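Local atomic coordinates of N-acetylneuraminate lyase (PDB entry 4WOZ), a protein that is an enzyme of the dihydrodipicolinate synthetase family, built on a closed barrel of eight parallel strands wrapped in helices. Residues 41-46 with 270-275; 179-184 with 201-206. One frame throughout, in Å; residues are numbered along the deposited sequence.

Both contacts lie on the helical shell of one barrel of eight parallel strands, in a chain whose assembly holds four copies. Contact 1 joins residues far apart in sequence: helix 34-48, which follows the first strand, meets the end of helix 261-271, in the helical part after the last strand. Contact 2 falls between the two segments of contact 1 along the chain and is local, linking the starts of helices 181-190 and 204-209, which follow the sixth and seventh strands. The centres are 28 Å apart and the nearest atoms about 10 Å, without touching. Contact 1 thus ties the end of one C-terminal helix, 261-271, to the first helix of the barrel, whereas contact 2 pairs consecutive barrel helices where a second subunit packs.

Contact 1 (41-46 with 270-275); sequences IRHNID and EEQGVE
His43 reaches from helix 34-48 to the turn that ends helix 261-271 and meets two side chains there, Val274 beside the near part of its ring and Gln272 at the far end. The close-packed part is apolar and buried. Val274 CG2 lies 3.7 Å from His43 CB and 3.8 Å from His43 CG, approaching the imidazole obliquely. The same valine also rests on Gln39 and Ile40, one helical turn back, so it is bedded on the helix surface. The imidazole is swung out toward the turn by a first torsion that sets CG anti to the backbone N (chi1 179°), which brings NE2 to Gln272.

The solvent side, at Gln272, is polar and held by a poorly aligned bond. Gln272 is partly exposed, and its chain, extended beyond CG, crosses the histidine at about a right angle. His43 NE2 gives a hydrogen bond to Gln272 OE1 at 2.8 Å, but the bond is weak because it is strongly bent, 125° at the hydrogen. Ring and amide planes stand 55° apart, and OE1 meets the ring obliquely. The other end of the amide, NE2, makes a weak bond to the carbonyl of Val222, so both ends of the amide have a partner.

Gly273, between the two contacting residues, has positive phi and is exposed. Gly273 N bonds to Glu270 O at 3.1 Å, while Val274 N turns back to Leu269 O. This reversal carries the chain from Gln272 to Val274, both directed at His43. It is a Schellman motif with Gly273 as its C-prime residue, ending helix 261-271 against the first helix of the TIM barrel.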
loop_
_atom_site.group_PDB
_atom_site.type_symbol
_atom_site.label_atom_id
_atom_site.label_comp_id
_atom_site.label_asym_id
_atom_site.label_seq_id
_atom_site.Cartn_x
_atom_site.Cartn_y
_atom_site.Cartn_z
ATOM N N ILE A 41 -35.443 10.377 4.925
ATOM C CA ILE A 41 -35.246 11.580 5.723
ATOM C C ILE A 41 -36.127 11.556 6.972
ATOM O O ILE A 41 -35.646 11.739 8.087
ATOM C CB ILE A 41 -35.573 12.831 4.893
ATOM C CG1 ILE A 41 -34.581 12.941 3.733
ATOM C CG2 ILE A 41 -35.551 14.082 5.784
ATOM C CD1 ILE A 41 -34.879 14.065 2.764
ATOM N N ARG A 42 -37.421 11.326 6.769
ATOM C CA ARG A 42 -38.384 11.265 7.867
ATOM C C ARG A 42 -38.017 10.174 8.866
ATOM O O ARG A 42 -38.205 10.333 10.074
ATOM C CB ARG A 42 -39.787 11.001 7.311
ATOM C CG ARG A 42 -40.465 12.222 6.704
ATOM C CD ARG A 42 -41.512 12.787 7.658
ATOM N NE ARG A 42 -40.949 13.242 8.928
ATOM C CZ ARG A 42 -40.349 14.415 9.103
ATOM N NH1 ARG A 42 -40.226 15.260 8.089
ATOM N NH2 ARG A 42 -39.886 14.750 10.298
ATOM N N HIS A 43 -37.501 9.063 8.351
ATOM C CA HIS A 43 -37.106 7.937 9.187
ATOM C C HIS A 43 -35.955 8.338 10.107
ATOM O O HIS A 43 -35.951 8.013 11.298
ATOM C CB HIS A 43 -36.689 6.762 8.304
ATOM C CG HIS A 43 -36.250 5.553 9.069
ATOM N ND1 HIS A 43 -37.121 4.778 9.801
ATOM C CD2 HIS A 43 -35.031 4.979 9.205
ATOM C CE1 HIS A 43 -36.460 3.775 10.353
ATOM N NE2 HIS A 43 -35.190 3.876 10.006
ATOM N N ASN A 44 -34.980 9.051 9.552
ATOM C CA ASN A 44 -33.832 9.496 10.335
ATOM C C ASN A 44 -34.231 10.485 11.426
ATOM O O ASN A 44 -33.688 10.453 12.525
ATOM C CB ASN A 44 -32.771 10.134 9.428
ATOM C CG ASN A 44 -31.833 9.112 8.821
ATOM O OD1 ASN A 44 -31.157 8.372 9.536
ATOM N ND2 ASN A 44 -31.782 9.066 7.499
ATOM N N ILE A 45 -35.184 11.358 11.123
ATOM C CA ILE A 45 -35.630 12.351 12.095
ATOM C C ILE A 45 -36.544 11.762 13.167
ATOM O O ILE A 45 -36.296 11.906 14.365
ATOM C CB ILE A 45 -36.403 13.501 11.410
ATOM C CG1 ILE A 45 -35.507 14.192 10.385
ATOM C CG2 ILE A 45 -36.890 14.520 12.467
ATOM C CD1 ILE A 45 -36.237 15.204 9.539
ATOM N N ASP A 46 -37.593 11.081 12.723
ATOM C CA ASP A 46 -38.584 10.531 13.635
ATOM C C ASP A 46 -38.287 9.190 14.294
ATOM O O ASP A 46 -38.786 8.920 15.389
ATOM C CB ASP A 46 -39.934 10.466 12.918
ATOM C CG ASP A 46 -40.298 11.777 12.252
ATOM O OD1 ASP A 46 -39.996 12.840 12.836
ATOM O OD2 ASP A 46 -40.894 11.752 11.152
ATOM N N GLU A 270 -35.824 -0.936 3.852
ATOM C CA GLU A 270 -37.078 -1.438 3.292
ATOM C C GLU A 270 -37.847 -2.177 4.383
ATOM O O GLU A 270 -39.074 -2.062 4.485
ATOM C CB GLU A 270 -36.806 -2.405 2.139
ATOM C CG GLU A 270 -36.354 -1.759 0.843
ATOM C CD GLU A 270 -37.464 -0.988 0.159
ATOM O OE1 GLU A 270 -38.645 -1.361 0.334
ATOM O OE2 GLU A 270 -37.155 -0.021 -0.569
ATOM N N GLU A 271 -37.111 -2.934 5.193
ATOM C CA GLU A 271 -37.701 -3.697 6.284
ATOM C C GLU A 271 -38.142 -2.786 7.423
ATOM O O GLU A 271 -38.878 -3.210 8.314
ATOM C CB GLU A 271 -36.701 -4.736 6.792
ATOM C CG GLU A 271 -36.673 -6.001 5.961
ATOM C CD GLU A 271 -37.856 -6.906 6.250
ATOM O OE1 GLU A 271 -38.977 -6.388 6.448
ATOM O OE2 GLU A 271 -37.668 -8.140 6.270
ATOM N N GLN A 272 -37.687 -1.537 7.395
ATOM C CA GLN A 272 -38.068 -0.580 8.424
ATOM C C GLN A 272 -39.203 0.322 7.927
ATOM O O GLN A 272 -39.548 1.311 8.566
ATOM C CB GLN A 272 -36.856 0.256 8.857
ATOM C CG GLN A 272 -35.687 -0.589 9.368
ATOM C CD GLN A 272 -34.608 0.230 10.056
ATOM O OE1 GLN A 272 -34.231 1.306 9.587
ATOM N NE2 GLN A 272 -34.095 -0.284 11.170
ATOM N N GLY A 273 -39.778 -0.039 6.782
ATOM C CA GLY A 273 -40.887 0.711 6.214
ATOM C C GLY A 273 -40.502 1.887 5.338
ATOM O O GLY A 273 -41.299 2.810 5.139
ATOM N N VAL A 274 -39.285 1.856 4.807
ATOM C CA VAL A 274 -38.790 2.934 3.959
ATOM C C VAL A 274 -38.438 2.421 2.565
ATOM O O VAL A 274 -37.706 1.442 2.424
ATOM C CB VAL A 274 -37.533 3.590 4.592
ATOM C CG1 VAL A 274 -36.985 4.683 3.678
ATOM C CG2 VAL A 274 -37.885 4.165 5.964
ATOM N N GLU A 275 -38.963 3.083 1.539
ATOM C CA GLU A 275 -38.691 2.688 0.160
ATOM C C GLU A 275 -37.305 3.157 -0.272
ATOM O O GLU A 275 -37.176 4.023 -1.134
ATOM C CB GLU A 275 -39.748 3.270 -0.788
ATOM C CG GLU A 275 -41.130 2.663 -0.639
ATOM C CD GLU A 275 -42.105 3.193 -1.675
ATOM O OE1 GLU A 275 -41.819 3.058 -2.884
ATOM O OE2 GLU A 275 -43.157 3.745 -1.284
#

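Contact 2 (179-184 with 201-206); sequences ADFYLL and DEMMLP
The Phe181 ring points at the 201-206 segment with its outer rim, and Met203 and Pro206 divide that rim between them. Met203 SD sits at the ring edge, close to the ring plane, 3.8 Å from Phe181 CE1. Measured to the ring centroid it is 5.0 Å away and 80° off the normal, an edge-on Met-aromatic contact. Farther back along the same side chain, Met203 CB faces Phe181 CZ in the ring plane. A bend at chi3 (-94°) turns the methionine methyl aside to Ala179, whose CB lies 3.6 Å from Met203 CE. The proline ring takes the other side of the rim, Pro206 CB lying 3.6 Å from Phe181 CE2 in an oblique approach.

Two successive helices of the TIM barrel, 181-190 and 204-209, are thereby joined at their first turns. Asp180 is the N-cap of the first: its OD1 accepts from Leu183 N at 2.9 Å, the N-H arriving from above the carboxylate plane, and more weakly from Tyr182 N. Phe181 also meets Phe181 of the second subunit, planes at about 40°, and Pro206 packs on Pro206 of that subunit.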
loop_
_atom_site.group_PDB
_atom_site.type_symbol
_atom_site.label_atom_id
_atom_site.label_comp_id
_atom_site.label_asym_id
_atom_site.label_seq_id
_atom_site.Cartn_x
_atom_site.Cartn_y
_atom_site.Cartn_z
ATOM N N ALA A 179 -8.692 5.532 10.232
ATOM C CA ALA A 179 -8.499 4.797 11.480
ATOM C C ALA A 179 -7.178 5.058 12.202
ATOM O O ALA A 179 -6.632 4.156 12.837
ATOM C CB ALA A 179 -8.658 3.301 11.224
ATOM N N ASP A 180 -6.671 6.284 12.117
ATOM C CA ASP A 180 -5.418 6.634 12.784
ATOM C C ASP A 180 -5.764 7.393 14.057
ATOM O O ASP A 180 -5.929 8.613 14.033
ATOM C CB ASP A 180 -4.562 7.523 11.881
ATOM C CG ASP A 180 -3.167 7.764 12.443
ATOM O OD1 ASP A 180 -3.001 7.748 13.681
ATOM O OD2 ASP A 180 -2.237 7.983 11.642
ATOM N N PHE A 181 -5.871 6.675 15.168
ATOM C CA PHE A 181 -6.218 7.308 16.429
ATOM C C PHE A 181 -5.095 8.126 17.041
ATOM O O PHE A 181 -5.323 8.907 17.962
ATOM C CB PHE A 181 -6.739 6.266 17.413
ATOM C CG PHE A 181 -8.101 5.743 17.054
ATOM C CD1 PHE A 181 -8.291 4.998 15.895
ATOM C CD2 PHE A 181 -9.199 6.013 17.861
ATOM C CE1 PHE A 181 -9.563 4.528 15.545
ATOM C CE2 PHE A 181 -10.473 5.550 17.523
ATOM C CZ PHE A 181 -10.653 4.806 16.363
ATOM N N TYR A 182 -3.881 7.950 16.533
ATOM C CA TYR A 182 -2.751 8.735 17.015
ATOM C C TYR A 182 -3.002 10.150 16.483
ATOM O O TYR A 182 -3.004 11.115 17.242
ATOM C CB TYR A 182 -1.434 8.162 16.468
ATOM C CG TYR A 182 -0.181 8.953 16.805
ATOM C CD1 TYR A 182 -0.138 9.827 17.891
ATOM C CD2 TYR A 182 0.971 8.813 16.033
ATOM C CE1 TYR A 182 1.025 10.548 18.196
ATOM C CE2 TYR A 182 2.136 9.520 16.329
ATOM C CZ TYR A 182 2.157 10.386 17.408
ATOM O OH TYR A 182 3.308 11.083 17.687
ATOM N N LEU A 183 -3.242 10.257 15.177
ATOM C CA LEU A 183 -3.521 11.547 14.547
ATOM C C LEU A 183 -4.800 12.167 15.111
ATOM O O LEU A 183 -4.888 13.384 15.285
ATOM C CB LEU A 183 -3.673 11.381 13.032
ATOM C CG LEU A 183 -4.001 12.664 12.258
ATOM C CD1 LEU A 183 -2.851 13.649 12.377
ATOM C CD2 LEU A 183 -4.258 12.338 10.797
ATOM N N LEU A 184 -5.797 11.333 15.391
ATOM C CA LEU A 184 -7.055 11.841 15.929
ATOM C C LEU A 184 -6.819 12.516 17.280
ATOM O O LEU A 184 -7.302 13.627 17.530
ATOM C CB LEU A 184 -8.074 10.704 16.071
ATOM C CG LEU A 184 -9.431 11.086 16.677
ATOM C CD1 LEU A 184 -10.010 12.290 15.945
ATOM C CD2 LEU A 184 -10.387 9.896 16.589
ATOM N N ASP A 201 -18.153 4.316 11.864
ATOM C CA ASP A 201 -19.216 3.765 12.702
ATOM C C ASP A 201 -18.779 2.621 13.613
ATOM O O ASP A 201 -19.170 2.574 14.786
ATOM C CB ASP A 201 -20.379 3.293 11.817
ATOM C CG ASP A 201 -20.901 4.393 10.891
ATOM O OD1 ASP A 201 -20.192 5.405 10.697
ATOM O OD2 ASP A 201 -22.014 4.238 10.347
ATOM N N GLU A 202 -17.978 1.703 13.073
ATOM C CA GLU A 202 -17.505 0.546 13.830
ATOM C C GLU A 202 -16.454 0.880 14.891
ATOM O O GLU A 202 -16.024 -0.002 15.632
ATOM C CB GLU A 202 -16.932 -0.520 12.884
ATOM C CG GLU A 202 -15.652 -0.112 12.156
ATOM C CD GLU A 202 -15.902 0.725 10.908
ATOM O OE1 GLU A 202 -16.774 1.618 10.941
ATOM O OE2 GLU A 202 -15.210 0.496 9.892
ATOM N N MET A 203 -16.042 2.145 14.958
ATOM C CA MET A 203 -15.041 2.571 15.935
ATOM C C MET A 203 -15.518 3.817 16.688
ATOM O O MET A 203 -14.717 4.637 17.142
ATOM C CB MET A 203 -13.709 2.853 15.227
ATOM C CG MET A 203 -13.137 1.638 14.482
ATOM S SD MET A 203 -11.531 1.922 13.654
ATOM C CE MET A 203 -12.056 2.357 12.002
ATOM N N MET A 204 -16.832 3.942 16.825
ATOM C CA MET A 204 -17.437 5.085 17.504
ATOM C C MET A 204 -17.010 5.245 18.962
ATOM O O MET A 204 -16.666 6.351 19.400
ATOM C CB MET A 204 -18.966 4.990 17.413
ATOM C CG MET A 204 -19.720 6.141 18.068
ATOM S SD MET A 204 -21.506 6.030 17.809
ATOM C CE MET A 204 -21.915 7.720 17.364
ATOM N N LEU A 205 -17.028 4.149 19.715
ATOM C CA LEU A 205 -16.646 4.196 21.120
ATOM C C LEU A 205 -15.215 4.720 21.334
ATOM O O LEU A 205 -15.006 5.664 22.086
ATOM C CB LEU A 205 -16.816 2.808 21.756
ATOM C CG LEU A 205 -16.192 2.593 23.141
ATOM C CD1 LEU A 205 -16.568 3.750 24.082
ATOM C CD2 LEU A 205 -16.663 1.252 23.696
ATOM N N PRO A 206 -14.217 4.118 20.673
ATOM C CA PRO A 206 -12.861 4.634 20.888
ATOM C C PRO A 206 -12.660 6.070 20.407
ATOM O O PRO A 206 -11.836 6.802 20.951
ATOM C CB PRO A 206 -11.977 3.626 20.143
ATOM C CG PRO A 206 -12.893 3.058 19.090
ATOM C CD PRO A 206 -14.194 2.902 19.843
#